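Local coordinates for protein RNA 2'-o-ribose methyltransferase (Thermus thermophilus, PDB 1IPA) that probably methylates the 2'-hydroxyl of ribose in RNA, as a knotted methyltransferase of the TrmH family, at residues L77-E81 and A82-K86; T163-V166 and F167-T171. All blocks are in the same frame, centred on the assembly; numbering follows the deposited sequence.

Interaction 1: L77-E81 and A82-K86; sequences LEVSE and AVLKK
Val79, the last residue of strand 75-79, turns its side chain onto the first turn of helix 81-87, meeting Val83 and Leu84. Its CG1 stands anti to the backbone N (chi1 160°), and that brings the methyl 3.9 Å from Leu84 CG; the side chains of Val79 and Val83 cross at about a right angle. Ser80 comes next, at the N-cap. Its carbonyl O takes the straight, in-plane bond from Leu84 N at 3.1 Å, with an N-H...O angle of 164°, and a weak, bent one from Val83 N. The hydroxyl works on the same Val83 amide: Ser80 OG receives a weak capping bond from Val83 N at 3.4 Å, while its stronger partner is the carbonyl O of Thr4. Donating to Thr4 and weakly accepting from Val83, the hydroxyl is satisfied at a buried position, with Val83 CG2 packed 3.5 Å from Ser80 OG. Glu81 opens the helix proper; Glu81 O accepts from Lys85 N at 2.9 Å, the donor tilted a little from the carbonyl plane. The strand end lies in the sheet between strands 2-3 and 47-53, where Leu51 touches Val79. The turn leaves that sheet at the end of strand 75-79, and the side chains of Leu84 and Glu81 rest on Trp53 of neighbouring strand 47-53, in the probable RNA-binding, eL30-like domain.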
loop_
_atom_site.group_PDB
_atom_site.type_symbol
_atom_site.label_atom_id
_atom_site.label_comp_id
_atom_site.label_asym_id
_atom_site.label_seq_id
_atom_site.Cartn_x
_atom_site.Cartn_y
_atom_site.Cartn_z
ATOM N N LEU A 77 -5.080 26.308 6.730
ATOM C CA LEU A 77 -6.121 26.414 7.742
ATOM C C LEU A 77 -5.568 26.085 9.122
ATOM O O LEU A 77 -5.096 24.975 9.362
ATOM C CB LEU A 77 -7.275 25.447 7.452
ATOM C CG LEU A 77 -8.396 25.745 6.450
ATOM C CD1 LEU A 77 -9.108 27.026 6.856
ATOM C CD2 LEU A 77 -7.834 25.856 5.041
ATOM N N GLU A 78 -5.612 27.052 10.028
ATOM C CA GLU A 78 -5.157 26.807 11.383
ATOM C C GLU A 78 -6.368 26.085 11.957
ATOM O O GLU A 78 -7.470 26.631 11.984
ATOM C CB GLU A 78 -4.892 28.126 12.101
ATOM C CG GLU A 78 -4.182 27.990 13.433
ATOM C CD GLU A 78 -3.583 29.306 13.895
ATOM O OE1 GLU A 78 -4.340 30.299 14.011
ATOM O OE2 GLU A 78 -2.355 29.345 14.135
ATOM N N VAL A 79 -6.160 24.856 12.411
ATOM C CA VAL A 79 -7.251 24.035 12.905
ATOM C C VAL A 79 -7.084 23.491 14.326
ATOM O O VAL A 79 -5.975 23.438 14.854
ATOM C CB VAL A 79 -7.462 22.870 11.907
ATOM C CG1 VAL A 79 -8.196 21.730 12.551
ATOM C CG2 VAL A 79 -8.220 23.376 10.692
ATOM N N SER A 80 -8.198 23.086 14.932
ATOM C CA SER A 80 -8.196 22.536 16.281
ATOM C C SER A 80 -7.999 21.022 16.255
ATOM O O SER A 80 -8.131 20.378 15.207
ATOM C CB SER A 80 -9.511 22.864 16.997
ATOM O OG SER A 80 -10.561 22.003 16.584
ATOM N N GLU A 81 -7.690 20.457 17.418
ATOM C CA GLU A 81 -7.460 19.026 17.548
ATOM C C GLU A 81 -8.712 18.214 17.223
ATOM O O GLU A 81 -8.639 17.183 16.553
ATOM C CB GLU A 81 -6.985 18.706 18.970
ATOM C CG GLU A 81 -6.646 17.245 19.202
ATOM C CD GLU A 81 -6.157 16.974 20.614
ATOM O OE1 GLU A 81 -5.758 15.824 20.891
ATOM O OE2 GLU A 81 -6.175 17.907 21.445
ATOM N N ALA A 82 -9.861 18.680 17.698
ATOM C CA ALA A 82 -11.111 17.983 17.446
ATOM C C ALA A 82 -11.397 17.883 15.947
ATOM O O ALA A 82 -11.994 16.916 15.490
ATOM C CB ALA A 82 -12.251 18.691 18.157
ATOM N N VAL A 83 -10.969 18.888 15.190
ATOM C CA VAL A 83 -11.172 18.904 13.749
ATOM C C VAL A 83 -10.212 17.950 13.041
ATOM O O VAL A 83 -10.625 17.199 12.161
ATOM C CB VAL A 83 -10.998 20.322 13.180
ATOM C CG1 VAL A 83 -10.881 20.273 11.666
ATOM C CG2 VAL A 83 -12.187 21.176 13.577
ATOM N N LEU A 84 -8.936 17.975 13.419
ATOM C CA LEU A 84 -7.960 17.068 12.810
ATOM C C LEU A 84 -8.361 15.623 13.093
ATOM O O LEU A 84 -8.220 14.746 12.245
ATOM C CB LEU A 84 -6.558 17.320 13.368
ATOM C CG LEU A 84 -5.891 18.636 12.965
ATOM C CD1 LEU A 84 -4.611 18.816 13.758
ATOM C CD2 LEU A 84 -5.624 18.644 11.465
ATOM N N LYS A 85 -8.867 15.393 14.298
ATOM C CA LYS A 85 -9.297 14.071 14.728
ATOM C C LYS A 85 -10.466 13.618 13.885
ATOM O O LYS A 85 -10.615 12.430 13.604
ATOM C CB LYS A 85 -9.679 14.116 16.215
ATOM C CG LYS A 85 -10.340 12.866 16.764
ATOM C CD LYS A 85 -10.129 12.760 18.287
ATOM C CE LYS A 85 -10.672 13.969 19.076
ATOM N NZ LYS A 85 -12.167 14.036 19.115
ATOM N N LYS A 86 -11.289 14.574 13.469
ATOM C CA LYS A 86 -12.451 14.279 12.639
ATOM C C LYS A 86 -12.011 13.802 11.258
ATOM O O LYS A 86 -12.665 12.958 10.652
ATOM C CB LYS A 86 -13.326 15.529 12.490
ATOM C CG LYS A 86 -14.668 15.282 11.812
ATOM C CD LYS A 86 -15.563 14.386 12.658
ATOM C CE LYS A 86 -17.013 14.454 12.183
ATOM N NZ LYS A 86 -17.972 13.741 13.088
#

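Interaction 2: T163-V166 and F167-T171; sequences TGVV and FSLRT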
loop_
_atom_site.group_PDB
_atom_site.type_symbol
_atom_site.label_atom_id
_atom_site.label_comp_id
_atom_site.label_asym_id
_atom_site.label_seq_id
_atom_site.Cartn_x
_atom_site.Cartn_y
_atom_site.Cartn_z
ATOM N N THR A 163 2.625 3.903 4.864
ATOM C CA THR A 163 3.452 5.060 5.181
ATOM C C THR A 163 3.716 5.909 3.928
ATOM O O THR A 163 4.789 6.455 3.766
ATOM C CB THR A 163 4.803 4.659 5.845
ATOM O OG1 THR A 163 5.516 3.746 5.001
ATOM C CG2 THR A 163 4.548 4.003 7.192
ATOM N N GLY A 164 2.725 6.002 3.044
ATOM C CA GLY A 164 2.862 6.814 1.845
ATOM C C GLY A 164 3.493 6.157 0.628
ATOM O O GLY A 164 3.529 6.744 -0.460
ATOM N N VAL A 165 3.989 4.938 0.809
ATOM C CA VAL A 165 4.626 4.183 -0.264
ATOM C C VAL A 165 3.696 3.929 -1.454
ATOM O O VAL A 165 4.171 3.698 -2.566
ATOM C CB VAL A 165 5.193 2.841 0.296
ATOM C CG1 VAL A 165 5.306 1.803 -0.789
ATOM C CG2 VAL A 165 6.562 3.095 0.926
ATOM N N VAL A 166 2.381 3.986 -1.224
ATOM C CA VAL A 166 1.405 3.766 -2.299
ATOM C C VAL A 166 1.513 4.768 -3.440
ATOM O O VAL A 166 1.092 4.481 -4.558
ATOM C CB VAL A 166 -0.057 3.835 -1.800
ATOM C CG1 VAL A 166 -0.404 2.586 -1.067
ATOM C CG2 VAL A 166 -0.257 5.053 -0.900
ATOM N N PHE A 167 2.060 5.944 -3.147
ATOM C CA PHE A 167 2.210 6.997 -4.146
ATOM C C PHE A 167 3.323 6.711 -5.153
ATOM O O PHE A 167 3.440 7.406 -6.158
ATOM C CB PHE A 167 2.503 8.343 -3.458
ATOM C CG PHE A 167 1.452 8.763 -2.470
ATOM C CD1 PHE A 167 1.812 9.180 -1.194
ATOM C CD2 PHE A 167 0.104 8.725 -2.804
ATOM C CE1 PHE A 167 0.853 9.544 -0.270
ATOM C CE2 PHE A 167 -0.871 9.093 -1.879
ATOM C CZ PHE A 167 -0.497 9.499 -0.614
ATOM N N SER A 168 4.129 5.685 -4.891
ATOM C CA SER A 168 5.251 5.367 -5.769
ATOM C C SER A 168 5.435 3.896 -6.186
ATOM O O SER A 168 6.009 3.625 -7.239
ATOM C CB SER A 168 6.541 5.881 -5.121
ATOM O OG SER A 168 6.673 5.401 -3.790
ATOM N N LEU A 169 4.964 2.952 -5.375
ATOM C CA LEU A 169 5.102 1.535 -5.708
ATOM C C LEU A 169 4.059 1.057 -6.714
ATOM O O LEU A 169 2.864 1.108 -6.442
ATOM C CB LEU A 169 4.997 0.675 -4.449
ATOM C CG LEU A 169 5.240 -0.820 -4.695
ATOM C CD1 LEU A 169 6.624 -1.011 -5.297
ATOM C CD2 LEU A 169 5.116 -1.594 -3.384
ATOM N N ARG A 170 4.513 0.582 -7.872
ATOM C CA ARG A 170 3.598 0.096 -8.896
ATOM C C ARG A 170 2.685 -0.981 -8.310
ATOM O O ARG A 170 3.105 -2.107 -8.047
ATOM C CB ARG A 170 4.365 -0.467 -10.093
ATOM C CG ARG A 170 3.438 -0.951 -11.187
ATOM C CD ARG A 170 4.148 -1.727 -12.294
ATOM N NE ARG A 170 4.923 -0.878 -13.194
ATOM C CZ ARG A 170 6.182 -0.508 -12.982
ATOM N NH1 ARG A 170 6.819 -0.913 -11.893
ATOM N NH2 ARG A 170 6.807 0.260 -13.868
ATOM N N THR A 171 1.426 -0.617 -8.112
ATOM C CA THR A 171 0.439 -1.512 -7.539
ATOM C C THR A 171 -0.735 -1.654 -8.488
ATOM O O THR A 171 -1.435 -0.678 -8.759
ATOM C CB THR A 171 -0.061 -0.950 -6.213
ATOM O OG1 THR A 171 1.066 -0.645 -5.384
ATOM C CG2 THR A 171 -0.956 -1.950 -5.510
#
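Val165 O draws the chain from Ser168 to Leu169 back on itself, taking two backbone bonds. Leu169 N reaches it at 3.0 Å, nearly along the C=O axis, in a bond spanning four residues as in an alpha turn, whereas Ser168 N, 3.1 Å from Val165 O, sits well above the carbonyl plane. The hydroxyl of Ser168 also lies close to this oxygen, but that bond is not settled. One residue earlier, Phe167 N bonds to Gly164 O at 3.2 Å, with a nearly straight N-H and the donor again above the carbonyl plane. The Phe167 and Ser168 amide bonds, each spanning three residues, are those of a 3-10 turn.

A CH-pi contact joins sequence neighbours: Val166 CG2 lies over the centre of one face of the Phe167 ring, 4.2 Å from its centroid and 12° off the normal. Phe167 CG stands anti to its own carbonyl carbon (chi1 -58°), which leads the ring back along the turn, with CD1 3.1 Å from Gly164 O. Among the apolar pairs, Val165 and Leu169 run side by side, pointing the same way, with Val165 CG1 3.8 Å from Leu169 CB. Phe167 also packs on Ile159 and reaches across to Ala43 and Ile45 of the probable N-terminal substrate-binding region; Val166 meets Leu134 and Val158.

Thr163, just past helix 156-161, has positive phi (52°) and closes that helix with a Schellman motif. A short 3-10 turn then carries the chain to strand 171-174, outermost in this chain's parallel, Rossmann-like sheet of the SpoU methyltransferase domain.

Both contacts are local turns joining a helix and a strand, but in opposite order: interaction 1 goes from strand to helix start, interaction 2 from helix end to strand. The first belongs to the probable RNA-binding N-terminal region with its mixed sheet, the second to the methyltransferase region with its parallel sheet, though Phe167 of interaction 2 touches the N-terminal region. Their centres are 26 Å apart and their nearest atoms about 16 Å, without touching. Interaction 2 lies near the middle of the molecule, interaction 1 far from it; each combines buried and exposed residues. A weak serine N-cap bond marks the first, whereas a CH-pi contact and a carbonyl oxygen accepting two backbone N-H groups mark the second.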